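Local coordinates for Alpha/beta hydrolase fold protein (PDB 3R0V) that has the alpha/beta hydrolase fold and probably catalyses hydrolysis of a substrate not yet identified, with D-malate bound in its pocket in the crystal, at residues S63-P68 / L185-A190; W220-A225 / A235-L240. All blocks are in the same frame, centred on the assembly; numbering follows the deposited sequence.

Interaction 1: S63-P68 / L185-A190; sequences SGDTPP and LPYDHA
Tyr187 and Asp65 meet through one short hydrogen bond, the phenol OH of Tyr187 donating to Asp65 OD2 at an O-to-O distance of 2.7 Å. The carboxylate oxygen lies at the edge of the tyrosine ring, in its plane, while the carboxylate itself stands almost perpendicular to that plane, at 87°. On the aspartate the donor comes to OD2 from the syn side, 18° out of the carboxylate plane. Asp65 OD2 also comes within 3.5 Å of Tyr187 CE2. A chi1 of -158° swings the Asp65 carboxylate beside its own carbonyl carbon and out from the loop after strand 51-52; Tyr187 meets it from the opposite direction, off helix 185-192 of what is probably the lid of this alpha/beta hydrolase. Stacking on Tyr69 and contact with Glu74 of helix 71-84 steady the ring; Arg58 makes a long, weak ion pair with OD1. On the next residue of the helix, Asp188 OD2 is hydrogen-bonded to Ser96 OG of the malate pocket. Replacing Asp65 by an alanine would probably leave the Tyr187 hydroxyl without this acceptor and these two segments without their hydrogen bond. Because the acceptor is a carboxylate, the bond is likely to be stronger than one to a neutral oxygen.

Interaction 2: W220-A225 / A235-L240; sequences WIRHTA and ARYVTL
The chi1 of Tyr237 is extended (170°), with CG pointing opposite the backbone N, a torsion that carries the phenol ring from strand 235-239 across to helix 219-231, where Ala225 and Arg222 receive it. In Arg222 the helix backbone sets CB beside the tyrosine hydroxyl, and a chi1 of -62° places CG 4.1 Å from Tyr237 OH. The closest apolar approach is between Ala225 CB and Tyr237 CE1, at 3.6 Å. The same methyl lies 4.0 Å from Tyr237 CD1, approaching the ring obliquely. Farther out, Arg222 CB comes to 3.8 Å from Tyr237 OH. The carbonyl O of Arg222 stands at the same 3.8 Å from Tyr237 OH, too far for a hydrogen bond, so the helix meets this end of the ring by packing alone.

Helix and strand here are the last two elements of the beta-alpha-beta unit formed by strand 209-213, helix 219-231 and strand 235-239, which ends the parallel part of the alpha/beta hydrolase sheet. Strand 235-239 is the outermost strand on this side and pairs with strand 209-213 through the backbone of Arg236 and Val238. Where the CA atoms of Ala225 and Tyr237 lie 6.9 Å apart, the small alanine lets the aromatic ring lie close against the helix.

The polar end of Tyr237 is held by the neighbouring strand: its OH hydrogen-bonds to OD2 of Asp213, whose other carboxylate oxygen, OD1, is hydrogen-bonded to Thr239 OG1. Asp213 thus ties down two residues of the edge strand, and it is touched as well by the side chains of Ile221 and Arg222. Ala225 also packs on Val211 of strand 209-213.

In the fold
Both segments of interaction 1 precede those of interaction 2 in the chain, and the two contacts lie on opposite sides of the chain's centre, with their own centres 28 Å apart and their nearest atoms about 12 Å apart. They share no helix or strand, though both belong to the alpha/beta hydrolase fold. Interaction 2 joins a helix to an outermost strand of the main sheet, away from the malate site. Interaction 1, on the surface, instead ties a loop following strand 51-52 to helix 185-192 of the probable lid, between strands 111-117 and 209-213; the Tyr187 side chain is about 11 Å from the malate. One contact therefore belongs to the sheet framework, the other joins a loop to the probable lid.

Interaction 1: S63-P68 / L185-A190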
loop_
_atom_site.group_PDB
_atom_site.type_symbol
_atom_site.label_atom_id
_atom_site.label_comp_id
_atom_site.label_asym_id
_atom_site.label_seq_id
_atom_site.Cartn_x
_atom_site.Cartn_y
_atom_site.Cartn_z
ATOM N N SER A 63 0.450 -12.690 -10.541
ATOM C CA SER A 63 0.292 -13.569 -9.383
ATOM C C SER A 63 -0.993 -14.383 -9.442
ATOM O O SER A 63 -1.990 -13.965 -10.041
ATOM C CB SER A 63 0.303 -12.778 -8.091
ATOM O OG SER A 63 1.592 -12.224 -7.880
ATOM N N GLY A 64 -0.967 -15.545 -8.801
ATOM C CA GLY A 64 -2.152 -16.369 -8.660
ATOM C C GLY A 64 -2.970 -15.929 -7.459
ATOM O O GLY A 64 -2.722 -14.866 -6.869
ATOM N N ASP A 65 -3.936 -16.757 -7.080
ATOM C CA ASP A 65 -4.738 -16.487 -5.896
ATOM C C ASP A 65 -5.271 -17.822 -5.395
ATOM O O ASP A 65 -5.600 -18.706 -6.196
ATOM C CB ASP A 65 -5.888 -15.527 -6.243
ATOM C CG ASP A 65 -6.437 -14.791 -5.032
ATOM O OD1 ASP A 65 -6.089 -15.138 -3.878
ATOM O OD2 ASP A 65 -7.245 -13.851 -5.235
ATOM N N THR A 66 -5.335 -17.975 -4.079
ATOM C CA THR A 66 -5.861 -19.198 -3.487
ATOM C C THR A 66 -6.908 -18.838 -2.427
ATOM O O THR A 66 -6.576 -18.379 -1.344
ATOM C CB THR A 66 -4.726 -20.054 -2.876
ATOM O OG1 THR A 66 -3.736 -20.337 -3.880
ATOM C CG2 THR A 66 -5.276 -21.364 -2.329
ATOM N N PRO A 67 -8.195 -19.037 -2.736
ATOM C CA PRO A 67 -9.215 -18.746 -1.719
ATOM C C PRO A 67 -9.149 -19.766 -0.567
ATOM O O PRO A 67 -8.625 -20.860 -0.750
ATOM C CB PRO A 67 -10.543 -18.879 -2.491
ATOM C CG PRO A 67 -10.164 -18.883 -3.944
ATOM C CD PRO A 67 -8.785 -19.466 -4.015
ATOM N N PRO A 68 -9.678 -19.393 0.605
ATOM C CA PRO A 68 -10.341 -18.112 0.862
ATOM C C PRO A 68 -9.348 -17.007 1.207
ATOM O O PRO A 68 -8.264 -17.271 1.748
ATOM C CB PRO A 68 -11.196 -18.417 2.087
ATOM C CG PRO A 68 -10.395 -19.459 2.826
ATOM C CD PRO A 68 -9.741 -20.299 1.771
ATOM N N LEU A 185 -10.518 -5.232 -4.429
ATOM C CA LEU A 185 -10.882 -4.161 -3.510
ATOM C C LEU A 185 -11.344 -4.671 -2.133
ATOM O O LEU A 185 -11.013 -4.059 -1.115
ATOM C CB LEU A 185 -11.921 -3.221 -4.132
ATOM C CG LEU A 185 -11.378 -2.270 -5.204
ATOM C CD1 LEU A 185 -12.509 -1.663 -6.043
ATOM C CD2 LEU A 185 -10.489 -1.181 -4.605
ATOM N N PRO A 186 -12.101 -5.786 -2.088
ATOM C CA PRO A 186 -12.451 -6.314 -0.764
ATOM C C PRO A 186 -11.227 -6.763 0.034
ATOM O O PRO A 186 -11.282 -6.787 1.256
ATOM C CB PRO A 186 -13.362 -7.502 -1.084
ATOM C CG PRO A 186 -13.960 -7.159 -2.422
ATOM C CD PRO A 186 -12.803 -6.508 -3.160
ATOM N N TYR A 187 -10.144 -7.130 -0.643
ATOM C CA TYR A 187 -8.926 -7.535 0.056
ATOM C C TYR A 187 -8.335 -6.345 0.799
ATOM O O TYR A 187 -7.945 -6.458 1.964
ATOM C CB TYR A 187 -7.884 -8.057 -0.925
ATOM C CG TYR A 187 -8.265 -9.298 -1.695
ATOM C CD1 TYR A 187 -9.459 -9.960 -1.461
ATOM C CD2 TYR A 187 -7.385 -9.835 -2.629
ATOM C CE1 TYR A 187 -9.784 -11.115 -2.167
ATOM C CE2 TYR A 187 -7.690 -10.978 -3.326
ATOM C CZ TYR A 187 -8.893 -11.615 -3.095
ATOM O OH TYR A 187 -9.198 -12.767 -3.794
ATOM N N ASP A 188 -8.269 -5.198 0.129
ATOM C CA ASP A 188 -7.750 -4.007 0.784
ATOM C C ASP A 188 -8.668 -3.536 1.906
ATOM O O ASP A 188 -8.196 -3.040 2.931
ATOM C CB ASP A 188 -7.441 -2.929 -0.244
ATOM C CG ASP A 188 -6.159 -3.246 -1.003
ATOM O OD1 ASP A 188 -6.214 -3.631 -2.182
ATOM O OD2 ASP A 188 -5.081 -3.166 -0.371
ATOM N N HIS A 189 -9.977 -3.713 1.739
ATOM C CA HIS A 189 -10.881 -3.392 2.833
ATOM C C HIS A 189 -10.561 -4.261 4.060
ATOM O O HIS A 189 -10.498 -3.766 5.190
ATOM C CB HIS A 189 -12.334 -3.571 2.392
ATOM C CG HIS A 189 -13.331 -3.167 3.436
ATOM N ND1 HIS A 189 -14.659 -3.532 3.377
ATOM C CD2 HIS A 189 -13.189 -2.446 4.573
ATOM C CE1 HIS A 189 -15.295 -3.041 4.427
ATOM N NE2 HIS A 189 -14.426 -2.380 5.171
ATOM N N ALA A 190 -10.312 -5.548 3.835
ATOM C CA ALA A 190 -9.956 -6.440 4.936
ATOM C C ALA A 190 -8.637 -6.052 5.620
ATOM O O ALA A 190 -8.531 -6.091 6.848
ATOM C CB ALA A 190 -9.907 -7.893 4.445
#

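Interaction 2: W220-A225 / A235-L240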
loop_
_atom_site.group_PDB
_atom_site.type_symbol
_atom_site.label_atom_id
_atom_site.label_comp_id
_atom_site.label_asym_id
_atom_site.label_seq_id
_atom_site.Cartn_x
_atom_site.Cartn_y
_atom_site.Cartn_z
ATOM N N TRP A 220 -7.366 14.644 6.946
ATOM C CA TRP A 220 -7.460 13.405 7.705
ATOM C C TRP A 220 -6.246 12.505 7.540
ATOM O O TRP A 220 -5.870 11.785 8.473
ATOM C CB TRP A 220 -8.759 12.656 7.401
ATOM C CG TRP A 220 -8.927 12.098 6.011
ATOM C CD1 TRP A 220 -9.581 12.680 4.953
ATOM C CD2 TRP A 220 -8.503 10.808 5.553
ATOM N NE1 TRP A 220 -9.572 11.838 3.868
ATOM C CE2 TRP A 220 -8.916 10.682 4.207
ATOM C CE3 TRP A 220 -7.805 9.753 6.146
ATOM C CZ2 TRP A 220 -8.653 9.534 3.443
ATOM C CZ3 TRP A 220 -7.542 8.618 5.390
ATOM C CH2 TRP A 220 -7.965 8.519 4.052
ATOM N N ILE A 221 -5.624 12.552 6.365
ATOM C CA ILE A 221 -4.387 11.821 6.137
ATOM C C ILE A 221 -3.231 12.411 6.951
ATOM O O ILE A 221 -2.425 11.665 7.514
ATOM C CB ILE A 221 -4.045 11.801 4.635
ATOM C CG1 ILE A 221 -4.887 10.742 3.918
ATOM C CG2 ILE A 221 -2.549 11.575 4.390
ATOM C CD1 ILE A 221 -4.456 9.301 4.235
ATOM N N ARG A 222 -3.142 13.735 7.020
ATOM C CA ARG A 222 -2.120 14.350 7.873
ATOM C C ARG A 222 -2.295 13.913 9.313
ATOM O O ARG A 222 -1.319 13.590 9.988
ATOM C CB ARG A 222 -2.174 15.880 7.820
ATOM C CG ARG A 222 -1.920 16.494 6.451
ATOM C CD ARG A 222 -1.601 17.990 6.616
ATOM N NE ARG A 222 -2.622 18.697 7.393
ATOM C CZ ARG A 222 -3.651 19.357 6.865
ATOM N NH1 ARG A 222 -3.799 19.449 5.548
ATOM N NH2 ARG A 222 -4.525 19.942 7.667
ATOM N N HIS A 223 -3.528 13.932 9.805
ATOM C CA HIS A 223 -3.732 13.602 11.212
ATOM C C HIS A 223 -3.355 12.152 11.496
ATOM O O HIS A 223 -2.777 11.858 12.540
ATOM C CB HIS A 223 -5.170 13.869 11.642
ATOM C CG HIS A 223 -5.617 15.267 11.381
ATOM N ND1 HIS A 223 -6.944 15.598 11.230
ATOM C CD2 HIS A 223 -4.916 16.413 11.215
ATOM C CE1 HIS A 223 -7.046 16.895 10.993
ATOM N NE2 HIS A 223 -5.831 17.416 10.993
ATOM N N THR A 224 -3.702 11.256 10.581
ATOM C CA THR A 224 -3.305 9.860 10.710
ATOM C C THR A 224 -1.795 9.707 10.711
ATOM O O THR A 224 -1.240 8.979 11.537
ATOM C CB THR A 224 -3.948 9.048 9.599
ATOM O OG1 THR A 224 -5.355 8.985 9.866
ATOM C CG2 THR A 224 -3.354 7.633 9.537
ATOM N N ALA A 225 -1.124 10.404 9.803
ATOM C CA ALA A 225 0.324 10.316 9.719
ATOM C C ALA A 225 0.973 10.795 11.010
ATOM O O ALA A 225 1.882 10.154 11.550
ATOM C CB ALA A 225 0.838 11.101 8.523
ATOM N N ALA A 235 9.799 6.588 15.102
ATOM C CA ALA A 235 9.245 7.035 13.829
ATOM C C ALA A 235 9.371 8.525 13.613
ATOM O O ALA A 235 9.221 9.320 14.540
ATOM C CB ALA A 235 7.791 6.637 13.717
ATOM N N ARG A 236 9.635 8.897 12.368
ATOM C CA ARG A 236 9.593 10.302 11.988
ATOM C C ARG A 236 8.494 10.541 10.974
ATOM O O ARG A 236 8.035 9.612 10.298
ATOM C CB ARG A 236 10.922 10.743 11.401
ATOM C CG ARG A 236 12.049 10.811 12.416
ATOM C CD ARG A 236 13.293 11.364 11.755
ATOM N NE ARG A 236 14.456 11.338 12.633
ATOM C CZ ARG A 236 15.660 11.766 12.270
ATOM N NH1 ARG A 236 15.846 12.252 11.049
ATOM N NH2 ARG A 236 16.677 11.711 13.121
ATOM N N TYR A 237 8.093 11.800 10.861
ATOM C CA TYR A 237 6.981 12.207 10.015
ATOM C C TYR A 237 7.471 13.251 9.017
ATOM O O TYR A 237 7.920 14.329 9.411
ATOM C CB TYR A 237 5.870 12.778 10.915
ATOM C CG TYR A 237 4.724 13.477 10.223
ATOM C CD1 TYR A 237 4.304 13.115 8.942
ATOM C CD2 TYR A 237 4.052 14.512 10.863
ATOM C CE1 TYR A 237 3.244 13.777 8.327
ATOM C CE2 TYR A 237 3.007 15.170 10.263
ATOM C CZ TYR A 237 2.600 14.803 8.998
ATOM O OH TYR A 237 1.546 15.475 8.409
ATOM N N VAL A 238 7.394 12.933 7.728
ATOM C CA VAL A 238 7.847 13.838 6.681
ATOM C C VAL A 238 6.695 14.182 5.750
ATOM O O VAL A 238 5.941 13.300 5.320
ATOM C CB VAL A 238 8.990 13.208 5.841
ATOM C CG1 VAL A 238 9.379 14.107 4.664
ATOM C CG2 VAL A 238 10.194 12.917 6.709
ATOM N N THR A 239 6.556 15.466 5.429
ATOM C CA THR A 239 5.631 15.887 4.379
ATOM C C THR A 239 6.441 16.168 3.120
ATOM O O THR A 239 7.362 16.990 3.127
ATOM C CB THR A 239 4.844 17.156 4.767
ATOM O OG1 THR A 239 4.097 16.900 5.963
ATOM C CG2 THR A 239 3.902 17.571 3.646
ATOM N N LEU A 240 6.115 15.468 2.042
ATOM C CA LEU A 240 6.868 15.595 0.800
ATOM C C LEU A 240 6.622 16.922 0.108
ATOM O O LEU A 240 5.648 17.616 0.417
ATOM C CB LEU A 240 6.539 14.444 -0.138
ATOM C CG LEU A 240 6.806 13.050 0.419
ATOM C CD1 LEU A 240 6.414 12.040 -0.652
ATOM C CD2 LEU A 240 8.261 12.870 0.828
#